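Cobalamin biosynthesis protein (Agrobacterium tumefaciens, PDB 3BY5) is assigned to cobalamin (vitamin B12) biosynthesis and belongs to the CbiG C-terminal family, so it probably acts in building the corrin ring, though its exact reaction is not established. Local coordinates at residues V10-I15 and V41-T46; G16-A21 and P48-E53; I27-A32 and L118-V123; R112-R117 and V125-T130. All coordinates share one frame; numbering follows the deposited sequence.

Interaction 1: V10-I15 and V41-T46; sequences VTVAGI and VDYLAT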
loop_
_atom_site.group_PDB
_atom_site.type_symbol
_atom_site.label_atom_id
_atom_site.label_comp_id
_atom_site.label_asym_id
_atom_site.label_seq_id
_atom_site.Cartn_x
_atom_site.Cartn_y
_atom_site.Cartn_z
ATOM N N VAL A 10 -4.399 8.152 -13.033
ATOM C CA VAL A 10 -4.530 7.402 -11.747
ATOM C C VAL A 10 -4.979 8.330 -10.602
ATOM O O VAL A 10 -4.407 9.402 -10.388
ATOM C CB VAL A 10 -3.219 6.616 -11.414
ATOM C CG1 VAL A 10 -3.174 6.144 -9.952
ATOM C CG2 VAL A 10 -3.059 5.428 -12.362
ATOM N N THR A 11 -6.026 7.907 -9.893
ATOM C CA THR A 11 -6.612 8.673 -8.790
ATOM C C THR A 11 -6.661 7.901 -7.457
ATOM O O THR A 11 -7.192 6.787 -7.370
ATOM C CB THR A 11 -7.994 9.298 -9.179
ATOM O OG1 THR A 11 -8.915 9.200 -8.086
ATOM C CG2 THR A 11 -8.585 8.618 -10.406
ATOM N N VAL A 12 -6.091 8.529 -6.430
ATOM C CA VAL A 12 -5.905 7.935 -5.111
ATOM C C VAL A 12 -6.814 8.624 -4.103
ATOM O O VAL A 12 -6.875 9.851 -4.072
ATOM C CB VAL A 12 -4.419 8.078 -4.650
ATOM C CG1 VAL A 12 -4.203 7.513 -3.257
ATOM C CG2 VAL A 12 -3.491 7.390 -5.630
ATOM N N ALA A 13 -7.525 7.845 -3.288
ATOM C CA ALA A 13 -8.284 8.401 -2.168
ATOM C C ALA A 13 -7.598 8.120 -0.840
ATOM O O ALA A 13 -7.465 6.966 -0.439
ATOM C CB ALA A 13 -9.693 7.867 -2.148
ATOM N N GLY A 14 -7.156 9.179 -0.169
ATOM C CA GLY A 14 -6.585 9.073 1.173
ATOM C C GLY A 14 -7.688 8.996 2.205
ATOM O O GLY A 14 -8.598 9.824 2.203
ATOM N N ILE A 15 -7.617 7.998 3.082
ATOM C CA ILE A 15 -8.682 7.746 4.061
ATOM C C ILE A 15 -8.217 7.972 5.497
ATOM O O ILE A 15 -7.195 7.440 5.925
ATOM C CB ILE A 15 -9.263 6.308 3.941
ATOM C CG1 ILE A 15 -9.609 5.952 2.489
ATOM C CG2 ILE A 15 -10.480 6.132 4.850
ATOM C CD1 ILE A 15 -10.658 6.844 1.843
ATOM N N VAL A 41 -12.136 6.214 -8.003
ATOM C CA VAL A 41 -10.966 5.843 -7.213
ATOM C C VAL A 41 -10.433 4.486 -7.663
ATOM O O VAL A 41 -11.185 3.515 -7.752
ATOM C CB VAL A 41 -11.320 5.789 -5.704
ATOM C CG1 VAL A 41 -10.118 5.393 -4.879
ATOM C CG2 VAL A 41 -11.863 7.128 -5.236
ATOM N N ASP A 42 -9.140 4.426 -7.960
ATOM C CA ASP A 42 -8.517 3.158 -8.323
ATOM C C ASP A 42 -7.426 2.714 -7.350
ATOM O O ASP A 42 -6.785 1.685 -7.555
ATOM C CB ASP A 42 -8.026 3.163 -9.780
ATOM C CG ASP A 42 -7.435 4.492 -10.199
ATOM O OD1 ASP A 42 -6.487 4.947 -9.529
ATOM O OD2 ASP A 42 -7.909 5.071 -11.202
ATOM N N TYR A 43 -7.255 3.471 -6.266
ATOM C CA TYR A 43 -6.243 3.166 -5.260
ATOM C C TYR A 43 -6.567 3.852 -3.926
ATOM O O TYR A 43 -6.938 5.018 -3.901
ATOM C CB TYR A 43 -4.871 3.607 -5.785
ATOM C CG TYR A 43 -3.689 2.964 -5.116
ATOM C CD1 TYR A 43 -2.906 3.686 -4.227
ATOM C CD2 TYR A 43 -3.341 1.639 -5.381
ATOM C CE1 TYR A 43 -1.813 3.112 -3.603
ATOM C CE2 TYR A 43 -2.244 1.052 -4.760
ATOM C CZ TYR A 43 -1.486 1.801 -3.871
ATOM O OH TYR A 43 -0.396 1.256 -3.240
ATOM N N LEU A 44 -6.444 3.123 -2.825
ATOM C CA LEU A 44 -6.684 3.688 -1.492
ATOM C C LEU A 44 -5.389 3.888 -0.718
ATOM O O LEU A 44 -4.416 3.170 -0.934
ATOM C CB LEU A 44 -7.614 2.791 -0.673
ATOM C CG LEU A 44 -9.093 2.704 -1.020
ATOM C CD1 LEU A 44 -9.772 1.805 -0.018
ATOM C CD2 LEU A 44 -9.736 4.077 -1.024
ATOM N N ALA A 45 -5.389 4.860 0.192
ATOM C CA ALA A 45 -4.206 5.171 0.999
ATOM C C ALA A 45 -4.569 5.661 2.396
ATOM O O ALA A 45 -5.640 6.235 2.604
ATOM C CB ALA A 45 -3.323 6.187 0.297
ATOM N N THR A 46 -3.664 5.430 3.345
ATOM C CA THR A 46 -3.879 5.825 4.732
ATOM C C THR A 46 -2.577 6.101 5.468
ATOM O O THR A 46 -1.497 5.740 5.013
ATOM C CB THR A 46 -4.732 4.777 5.515
ATOM O OG1 THR A 46 -5.152 5.335 6.764
ATOM C CG2 THR A 46 -3.965 3.485 5.770
#
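A13 CB sits against both methyls of V41, 3.7 Å from V41 CG1, while L44, with CG anti to its carbonyl carbon (chi1 -72°), brings CD2 between A13 and I15, 4.0 Å from I15 CG1. Helix 23-37 covers this face through V30. On the other face V12 and Y43 run side by side in the same direction; V12 CG2 meets the Y43 ring obliquely, and V12 CG1 lies 3.9 Å from A45 CB. A106 of helix 98-107 packs on V12, Y43 and A45, and Y43 also packs on Y43 of the second subunit. Between the two faces runs a parallel ladder: A13 N donates to Y43 O (3.0 Å), A45 N to A13 O, and I15 N to A45 O (2.7 Å). At the polar edge D42 takes over: OD1 accepts T11 N (3.0 Å) on the syn side of the carboxylate, and D42 N donates to T11 O (3.1 Å, 164° at the hydrogen), engaging both N-H and C=O of T11. Strands 11-17 and 43-46, joined through helix 23-37, form a beta-alpha-beta unit whose two strands are direct neighbours in the central sheet of this alpha/beta domain.

Interaction 2: G16-A21 and P48-E53; sequences GCRKGA and PLKADE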
loop_
_atom_site.group_PDB
_atom_site.type_symbol
_atom_site.label_atom_id
_atom_site.label_comp_id
_atom_site.label_asym_id
_atom_site.label_seq_id
_atom_site.Cartn_x
_atom_site.Cartn_y
_atom_site.Cartn_z
ATOM N N GLY A 16 -8.979 8.779 6.227
ATOM C CA GLY A 16 -8.794 8.945 7.659
ATOM C C GLY A 16 -10.109 8.674 8.354
ATOM O O GLY A 16 -11.170 8.997 7.825
ATOM N N CYS A 17 -10.043 8.058 9.529
ATOM C CA CYS A 17 -11.232 7.821 10.347
ATOM C C CYS A 17 -10.873 7.727 11.820
ATOM O O CYS A 17 -9.709 7.517 12.171
ATOM C CB CYS A 17 -11.983 6.560 9.898
ATOM S SG CYS A 17 -10.950 5.117 9.597
ATOM N N ARG A 18 -11.879 7.899 12.676
ATOM C CA ARG A 18 -11.700 7.754 14.117
ATOM C C ARG A 18 -11.624 6.264 14.465
ATOM O O ARG A 18 -12.156 5.424 13.727
ATOM C CB ARG A 18 -12.841 8.448 14.879
ATOM C CG ARG A 18 -12.379 9.446 15.953
ATOM C CD ARG A 18 -11.811 8.754 17.193
ATOM N NE ARG A 18 -10.655 9.461 17.747
ATOM C CZ ARG A 18 -9.390 9.272 17.368
ATOM N NH1 ARG A 18 -8.417 9.967 17.940
ATOM N NH2 ARG A 18 -9.087 8.394 16.418
ATOM N N LYS A 19 -10.935 5.951 15.565
ATOM C CA LYS A 19 -10.790 4.581 16.072
ATOM C C LYS A 19 -12.155 3.923 16.239
ATOM O O LYS A 19 -12.989 4.382 17.025
ATOM C CB LYS A 19 -10.048 4.569 17.418
ATOM C CG LYS A 19 -8.608 5.083 17.397
ATOM C CD LYS A 19 -8.111 5.323 18.821
ATOM C CE LYS A 19 -6.759 6.020 18.857
ATOM N NZ LYS A 19 -6.396 6.421 20.246
ATOM N N GLY A 20 -12.378 2.861 15.474
ATOM C CA GLY A 20 -13.644 2.144 15.490
ATOM C C GLY A 20 -14.565 2.695 14.426
ATOM O O GLY A 20 -15.496 3.449 14.724
ATOM N N ALA A 21 -14.282 2.336 13.177
ATOM C CA ALA A 21 -15.112 2.717 12.044
ATOM C C ALA A 21 -15.481 1.461 11.271
ATOM O O ALA A 21 -14.611 0.645 10.963
ATOM C CB ALA A 21 -14.378 3.703 11.152
ATOM N N PRO A 48 -0.366 5.675 9.143
ATOM C CA PRO A 48 -0.171 4.567 10.085
ATOM C C PRO A 48 -1.365 4.400 11.017
ATOM O O PRO A 48 -1.661 5.297 11.807
ATOM C CB PRO A 48 1.061 5.004 10.881
ATOM C CG PRO A 48 1.817 5.876 9.942
ATOM C CD PRO A 48 0.783 6.598 9.128
ATOM N N LEU A 49 -2.042 3.261 10.922
ATOM C CA LEU A 49 -3.343 3.087 11.556
ATOM C C LEU A 49 -3.195 2.748 13.036
ATOM O O LEU A 49 -2.176 2.203 13.459
ATOM C CB LEU A 49 -4.144 1.994 10.844
ATOM C CG LEU A 49 -3.336 0.987 10.024
ATOM C CD1 LEU A 49 -2.648 -0.019 10.935
ATOM C CD2 LEU A 49 -4.225 0.280 9.013
ATOM N N LYS A 50 -4.219 3.075 13.818
ATOM C CA LYS A 50 -4.022 3.505 15.197
ATOM C C LYS A 50 -4.377 2.393 16.178
ATOM O O LYS A 50 -3.553 1.528 16.475
ATOM C CB LYS A 50 -4.857 4.753 15.493
ATOM C CG LYS A 50 -4.106 6.061 15.302
ATOM C CD LYS A 50 -4.915 7.242 15.815
ATOM C CE LYS A 50 -5.702 7.900 14.693
ATOM N NZ LYS A 50 -6.930 7.132 14.351
ATOM N N ALA A 51 -5.608 2.422 16.678
ATOM C CA ALA A 51 -6.109 1.361 17.543
ATOM C C ALA A 51 -7.022 0.410 16.778
ATOM O O ALA A 51 -6.912 -0.809 16.906
ATOM C CB ALA A 51 -6.837 1.952 18.740
ATOM N N ASP A 52 -7.923 0.976 15.982
ATOM C CA ASP A 52 -8.706 0.193 15.033
ATOM C C ASP A 52 -8.115 0.276 13.630
ATOM O O ASP A 52 -7.716 1.349 13.176
ATOM C CB ASP A 52 -10.161 0.665 15.020
ATOM C CG ASP A 52 -11.091 -0.331 14.356
ATOM O OD1 ASP A 52 -11.432 -1.347 14.996
ATOM O OD2 ASP A 52 -11.483 -0.097 13.193
ATOM N N GLU A 53 -8.063 -0.863 12.946
ATOM C CA GLU A 53 -7.360 -0.961 11.672
ATOM C C GLU A 53 -8.100 -1.876 10.703
ATOM O O GLU A 53 -7.815 -1.888 9.505
ATOM C CB GLU A 53 -5.932 -1.467 11.887
ATOM C CG GLU A 53 -5.831 -2.969 12.095
ATOM C CD GLU A 53 -6.216 -3.390 13.499
ATOM O OE1 GLU A 53 -6.994 -2.660 14.148
ATOM O OE2 GLU A 53 -5.739 -4.451 13.955
#
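K50 reaches across to the 16-21 loop and meets K19 almost from its root. K50 CB lies 4.1 Å from K19 CE, and K50 CD comes closer, 3.8 Å from the same K19 carbon, the two chains crossing at about a right angle. Beyond CD the K50 chain bends at its third and fourth torsions (chi3 -95°, chi4 78°), turning away from the end of K19 and toward R18. K50 CE then meets the guanidinium edge in its plane, 3.8 Å from R18 NH2. At the tip, K50 NZ stands 3.2 Å from R18 NH2, a meeting of two donors that is probably unfavourable by itself and remains doubtful for exposed groups at this resolution. K50 NZ also lies 3.6 Å from C17 O, too long to count as a hydrogen bond here. The contact joins the loops at the C-terminal ends of the neighbouring parallel strands 11-17 and 43-46, which lead into helices 23-37 and 54-62 of the alpha/beta fold. K19, extended beyond CG, lays its methylenes over A51, with K19 CD 3.6 Å from A51 CB. Further along, D52 turns its CB and carboxylate carbon to the backbone of G20, whose phi of 92° carries the loop round toward A21. D52 OD2 faces A21 N from 3.7 Å. Next in the chain, E53 occupies the N-cap position of helix 54-62, near E53 of the second subunit.

Interaction 3: I27-A32 and L118-V123; sequences IAAVRA and LVVGDV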
loop_
_atom_site.group_PDB
_atom_site.type_symbol
_atom_site.label_atom_id
_atom_site.label_comp_id
_atom_site.label_asym_id
_atom_site.label_seq_id
_atom_site.Cartn_x
_atom_site.Cartn_y
_atom_site.Cartn_z
ATOM N N ILE A 27 -16.755 2.569 2.970
ATOM C CA ILE A 27 -17.232 2.281 1.607
ATOM C C ILE A 27 -18.193 3.361 1.118
ATOM O O ILE A 27 -18.029 3.885 0.015
ATOM C CB ILE A 27 -17.887 0.874 1.507
ATOM C CG1 ILE A 27 -16.830 -0.224 1.634
ATOM C CG2 ILE A 27 -18.636 0.702 0.182
ATOM C CD1 ILE A 27 -17.397 -1.611 1.856
ATOM N N ALA A 28 -19.168 3.698 1.961
ATOM C CA ALA A 28 -20.121 4.775 1.703
ATOM C C ALA A 28 -19.428 6.104 1.434
ATOM O O ALA A 28 -19.799 6.819 0.507
ATOM C CB ALA A 28 -21.071 4.916 2.875
ATOM N N ALA A 29 -18.418 6.412 2.246
ATOM C CA ALA A 29 -17.635 7.639 2.132
ATOM C C ALA A 29 -16.847 7.752 0.823
ATOM O O ALA A 29 -16.712 8.845 0.271
ATOM C CB ALA A 29 -16.697 7.765 3.316
ATOM N N VAL A 30 -16.320 6.627 0.344
ATOM C CA VAL A 30 -15.546 6.603 -0.894
ATOM C C VAL A 30 -16.476 6.769 -2.097
ATOM O O VAL A 30 -16.212 7.581 -2.975
ATOM C CB VAL A 30 -14.663 5.323 -1.006
ATOM C CG1 VAL A 30 -13.946 5.255 -2.353
ATOM C CG2 VAL A 30 -13.637 5.280 0.112
ATOM N N ARG A 31 -17.584 6.032 -2.111
ATOM C CA ARG A 31 -18.553 6.127 -3.205
ATOM C C ARG A 31 -19.274 7.476 -3.274
ATOM O O ARG A 31 -19.638 7.926 -4.362
ATOM C CB ARG A 31 -19.568 4.984 -3.153
ATOM C CG ARG A 31 -19.011 3.624 -3.547
ATOM C CD ARG A 31 -20.129 2.701 -4.007
ATOM N NE ARG A 31 -19.853 1.296 -3.705
ATOM C CZ ARG A 31 -19.207 0.454 -4.511
ATOM N NH1 ARG A 31 -18.749 0.859 -5.692
ATOM N NH2 ARG A 31 -19.017 -0.803 -4.129
ATOM N N ALA A 32 -19.468 8.112 -2.120
ATOM C CA ALA A 32 -20.033 9.462 -2.064
ATOM C C ALA A 32 -19.053 10.492 -2.618
ATOM O O ALA A 32 -19.464 11.424 -3.296
ATOM C CB ALA A 32 -20.450 9.825 -0.648
ATOM N N LEU A 118 -13.089 16.226 2.162
ATOM C CA LEU A 118 -14.436 15.714 2.309
ATOM C C LEU A 118 -14.545 14.844 3.545
ATOM O O LEU A 118 -13.717 13.970 3.758
ATOM C CB LEU A 118 -14.834 14.915 1.067
ATOM C CG LEU A 118 -16.307 14.530 0.942
ATOM C CD1 LEU A 118 -17.133 15.672 0.384
ATOM C CD2 LEU A 118 -16.443 13.328 0.074
ATOM N N VAL A 119 -15.553 15.107 4.368
ATOM C CA VAL A 119 -15.896 14.226 5.478
ATOM C C VAL A 119 -17.313 13.696 5.249
ATOM O O VAL A 119 -18.230 14.471 4.999
ATOM C CB VAL A 119 -15.799 14.940 6.845
ATOM C CG1 VAL A 119 -15.899 13.938 7.976
ATOM C CG2 VAL A 119 -14.498 15.697 6.966
ATOM N N VAL A 120 -17.471 12.375 5.283
ATOM C CA VAL A 120 -18.779 11.723 5.148
ATOM C C VAL A 120 -19.010 10.848 6.374
ATOM O O VAL A 120 -18.411 9.779 6.497
ATOM C CB VAL A 120 -18.874 10.830 3.883
ATOM C CG1 VAL A 120 -20.297 10.341 3.685
ATOM C CG2 VAL A 120 -18.398 11.557 2.641
ATOM N N GLY A 121 -19.887 11.288 7.269
ATOM C CA GLY A 121 -19.966 10.701 8.606
ATOM C C GLY A 121 -18.747 11.204 9.355
ATOM O O GLY A 121 -18.511 12.411 9.410
ATOM N N ASP A 122 -17.960 10.294 9.917
ATOM C CA ASP A 122 -16.639 10.666 10.438
ATOM C C ASP A 122 -15.508 9.886 9.752
ATOM O O ASP A 122 -14.573 9.395 10.391
ATOM C CB ASP A 122 -16.575 10.607 11.974
ATOM C CG ASP A 122 -17.410 9.488 12.556
ATOM O OD1 ASP A 122 -18.289 9.777 13.395
ATOM O OD2 ASP A 122 -17.189 8.321 12.170
ATOM N N VAL A 123 -15.630 9.787 8.430
ATOM C CA VAL A 123 -14.582 9.268 7.566
ATOM C C VAL A 123 -14.150 10.405 6.642
ATOM O O VAL A 123 -14.967 10.963 5.909
ATOM C CB VAL A 123 -15.063 8.048 6.727
ATOM C CG1 VAL A 123 -13.932 7.494 5.876
ATOM C CG2 VAL A 123 -15.613 6.950 7.620
#
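A29 presents its methyl group to two valines of the hairpin end: A29 CB lies 3.8 Å from V120 CB and equally 3.8 Å from V123 CG1. V120 also rests both methyls on the backbone of A29, its CG1 4.1 Å from A29 CA and its CG2 4.0 Å from A29 O. With CG1 anti to the backbone N (chi1 -172°), V120 turns CG2 along the helix, where it meets A32 CB at 4.2 Å. A29 and A32, three residues apart, thus offer one ridge of methyls, and L118 CD2 lies more loosely at the end of this ridge, 4.5 Å from A29 O. The contacts among the side chains are apolar; V120 CG2 and L118 CD2 merely graze the carbonyl of A29. They form where helix 23-37, the connecting helix of the beta-alpha-beta unit, lies over the antiparallel hairpin made by strands 112-120 and 123-129. The helix segment and strand 118-120 run at 136° to each other, and their axes approach to 8.4 Å, close for a helix on a sheet and in keeping with small alanines at the interface. Behind the first shell, the turn brings V120 and V123 together: V120 N donates to V123 O at 2.9 Å, leaving G121 and D122 as a two-residue hairpin turn, with G121 at positive phi. The helix is held by its own bonds, such as A32 N to A28 O. Further out, V123 packs on I15 of strand 11-17 and on I26, A29 also touches V125, and L118 continues along the helix to A33 and F37.

Interaction 4: R112-R117 and V125-T130; sequences RLVAPR and VAIAMT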
loop_
_atom_site.group_PDB
_atom_site.type_symbol
_atom_site.label_atom_id
_atom_site.label_comp_id
_atom_site.label_asym_id
_atom_site.label_seq_id
_atom_site.Cartn_x
_atom_site.Cartn_y
_atom_site.Cartn_z
ATOM N N ARG A 112 -1.383 15.988 -7.471
ATOM C CA ARG A 112 -2.028 17.168 -6.910
ATOM C C ARG A 112 -3.391 16.782 -6.342
ATOM O O ARG A 112 -3.971 15.770 -6.741
ATOM C CB ARG A 112 -2.140 18.285 -7.963
ATOM C CG ARG A 112 -3.128 18.006 -9.081
ATOM C CD ARG A 112 -2.553 18.306 -10.456
ATOM N NE ARG A 112 -3.224 17.496 -11.477
ATOM C CZ ARG A 112 -2.759 16.346 -11.968
ATOM N NH1 ARG A 112 -1.595 15.851 -11.557
ATOM N NH2 ARG A 112 -3.460 15.688 -12.885
ATOM N N LEU A 113 -3.882 17.574 -5.394
ATOM C CA LEU A 113 -5.223 17.391 -4.857
ATOM C C LEU A 113 -6.218 18.047 -5.792
ATOM O O LEU A 113 -6.038 19.200 -6.173
ATOM C CB LEU A 113 -5.335 18.015 -3.471
ATOM C CG LEU A 113 -4.480 17.436 -2.348
ATOM C CD1 LEU A 113 -4.544 18.372 -1.170
ATOM C CD2 LEU A 113 -4.931 16.030 -1.956
ATOM N N VAL A 114 -7.265 17.314 -6.159
ATOM C CA VAL A 114 -8.218 17.786 -7.169
ATOM C C VAL A 114 -9.589 18.165 -6.609
ATOM O O VAL A 114 -10.402 18.788 -7.299
ATOM C CB VAL A 114 -8.390 16.764 -8.317
ATOM C CG1 VAL A 114 -7.070 16.553 -9.040
ATOM C CG2 VAL A 114 -8.943 15.442 -7.800
ATOM N N ALA A 115 -9.836 17.792 -5.357
ATOM C CA ALA A 115 -11.116 18.032 -4.715
ATOM C C ALA A 115 -10.854 18.590 -3.319
ATOM O O ALA A 115 -9.784 18.348 -2.760
ATOM C CB ALA A 115 -11.898 16.739 -4.643
ATOM N N PRO A 116 -11.813 19.362 -2.762
ATOM C CA PRO A 116 -11.666 19.814 -1.381
ATOM C C PRO A 116 -11.839 18.675 -0.385
ATOM O O PRO A 116 -12.437 17.648 -0.715
ATOM C CB PRO A 116 -12.803 20.827 -1.225
ATOM C CG PRO A 116 -13.826 20.384 -2.191
ATOM C CD PRO A 116 -13.050 19.888 -3.371
ATOM N N ARG A 117 -11.306 18.876 0.819
ATOM C CA ARG A 117 -11.381 17.904 1.905
ATOM C C ARG A 117 -12.829 17.526 2.184
ATOM O O ARG A 117 -13.686 18.387 2.385
ATOM C CB ARG A 117 -10.713 18.467 3.162
ATOM C CG ARG A 117 -10.399 17.448 4.260
ATOM C CD ARG A 117 -11.410 17.493 5.412
ATOM N NE ARG A 117 -11.789 18.855 5.787
ATOM C CZ ARG A 117 -12.295 19.205 6.967
ATOM N NH1 ARG A 117 -12.475 18.301 7.921
ATOM N NH2 ARG A 117 -12.608 20.471 7.204
ATOM N N VAL A 125 -12.062 11.807 3.434
ATOM C CA VAL A 125 -11.628 11.354 2.126
ATOM C C VAL A 125 -10.939 12.499 1.399
ATOM O O VAL A 125 -11.537 13.558 1.196
ATOM C CB VAL A 125 -12.815 10.859 1.271
ATOM C CG1 VAL A 125 -12.313 10.196 -0.008
ATOM C CG2 VAL A 125 -13.703 9.892 2.064
ATOM N N ALA A 126 -9.678 12.278 1.025
ATOM C CA ALA A 126 -8.909 13.215 0.199
ATOM C C ALA A 126 -8.614 12.583 -1.150
ATOM O O ALA A 126 -8.090 11.481 -1.205
ATOM C CB ALA A 126 -7.616 13.583 0.883
ATOM N N ILE A 127 -8.937 13.273 -2.236
ATOM C CA ILE A 127 -8.675 12.724 -3.568
ATOM C C ILE A 127 -7.493 13.415 -4.247
ATOM O O ILE A 127 -7.465 14.639 -4.373
ATOM C CB ILE A 127 -9.946 12.718 -4.481
ATOM C CG1 ILE A 127 -10.998 11.749 -3.936
ATOM C CG2 ILE A 127 -9.617 12.288 -5.911
ATOM C CD1 ILE A 127 -12.100 12.413 -3.160
ATOM N N ALA A 128 -6.514 12.612 -4.660
ATOM C CA ALA A 128 -5.384 13.095 -5.445
ATOM C C ALA A 128 -5.339 12.422 -6.810
ATOM O O ALA A 128 -5.730 11.269 -6.948
ATOM C CB ALA A 128 -4.085 12.866 -4.703
HETATM N N MSE A 129 -4.872 13.160 -7.816
HETATM C CA MSE A 129 -4.600 12.607 -9.144
HETATM C C MSE A 129 -3.150 12.843 -9.518
HETATM O O MSE A 129 -2.578 13.875 -9.173
HETATM C CB MSE A 129 -5.504 13.237 -10.196
HETATM C CG MSE A 129 -6.653 12.359 -10.619
HETATM SE SE MSE A 129 -8.251 13.395 -11.010
HETATM C CE MSE A 129 -9.426 11.980 -11.664
ATOM N N THR A 130 -2.561 11.888 -10.229
ATOM C CA THR A 130 -1.150 11.967 -10.588
ATOM C C THR A 130 -0.958 12.460 -12.023
ATOM O O THR A 130 -1.931 12.604 -12.764
ATOM C CB THR A 130 -0.428 10.620 -10.347
ATOM O OG1 THR A 130 0.989 10.825 -10.376
ATOM C CG2 THR A 130 -0.827 9.583 -11.386
HETATM O O HOH W 1 -9.110 16.191 -1.389
HETATM O O HOH W 2 -11.602 15.096 -1.187
#
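R112 and M129, the latter present as selenomethionine, pass each other at a slant, with M129 CB above one face of the guanidinium, 4.1 Å from its plane and offset toward the rim. R112 CG lies between the backbone N and the carbonyl carbon (chi1 70°), and a bend at chi2 brings the guanidinium to M129 and T130. At its edge R112 NH2 makes a weak hydrogen bond to T130 O (3.4 Å). V114 stands at about a right angle to both M129 and I127, wedged between them. V114 CG1 meets M129 CB at 3.8 Å, and V114 CG2 meets I127 CG2 at 3.7 Å; the selenium touches both methyls. L113 points to the opposite face of the sheet, where its CD2 approaches A128 CB and helix 98-107 packs on both residues. These strands, 112-120 and 123-129, form a beta hairpin with 112-120 as the edge strand within this chain. R112 and M129 are an antiparallel hydrogen-bonded pair, R112 N to M129 O and M129 N to R112 O, both 3.0 Å; V114 N then donates to I127 O at 3.2 Å. Past V114 the edge strand bows outward and water replaces direct pairing. One water donates to A115 O and accepts from I127 N (3.0 Å); a second donates to both P116 O and V125 O. Beyond the water-bridged part R117 directs its guanidinium away from the partner strand, about 5 Å from a sulfate ion probably from the crystallisation liquor.

From the N terminus, strand 11-17 leads through helix 23-37 to strand 43-46, and interaction 1 closes that loop. Interaction 2, following it directly at the first segment and one residue on at the second, crosses it and joins the loops beyond the same strands; their centres lie about 17 Å apart. Interaction 3 opens on the intervening helix and closes only at 118-123, so it crosses both and brings helix 23-37 onto the C-terminal hairpin. Interaction 4 follows 1 and 2 in series, crosses 3 and closes the hairpin. None nests in another. Strand 123-129 pairs antiparallel with 11-17, G14 N approaching A126 O at 2.7 Å, thereby joining interactions 1 and 4 in one mixed sheet.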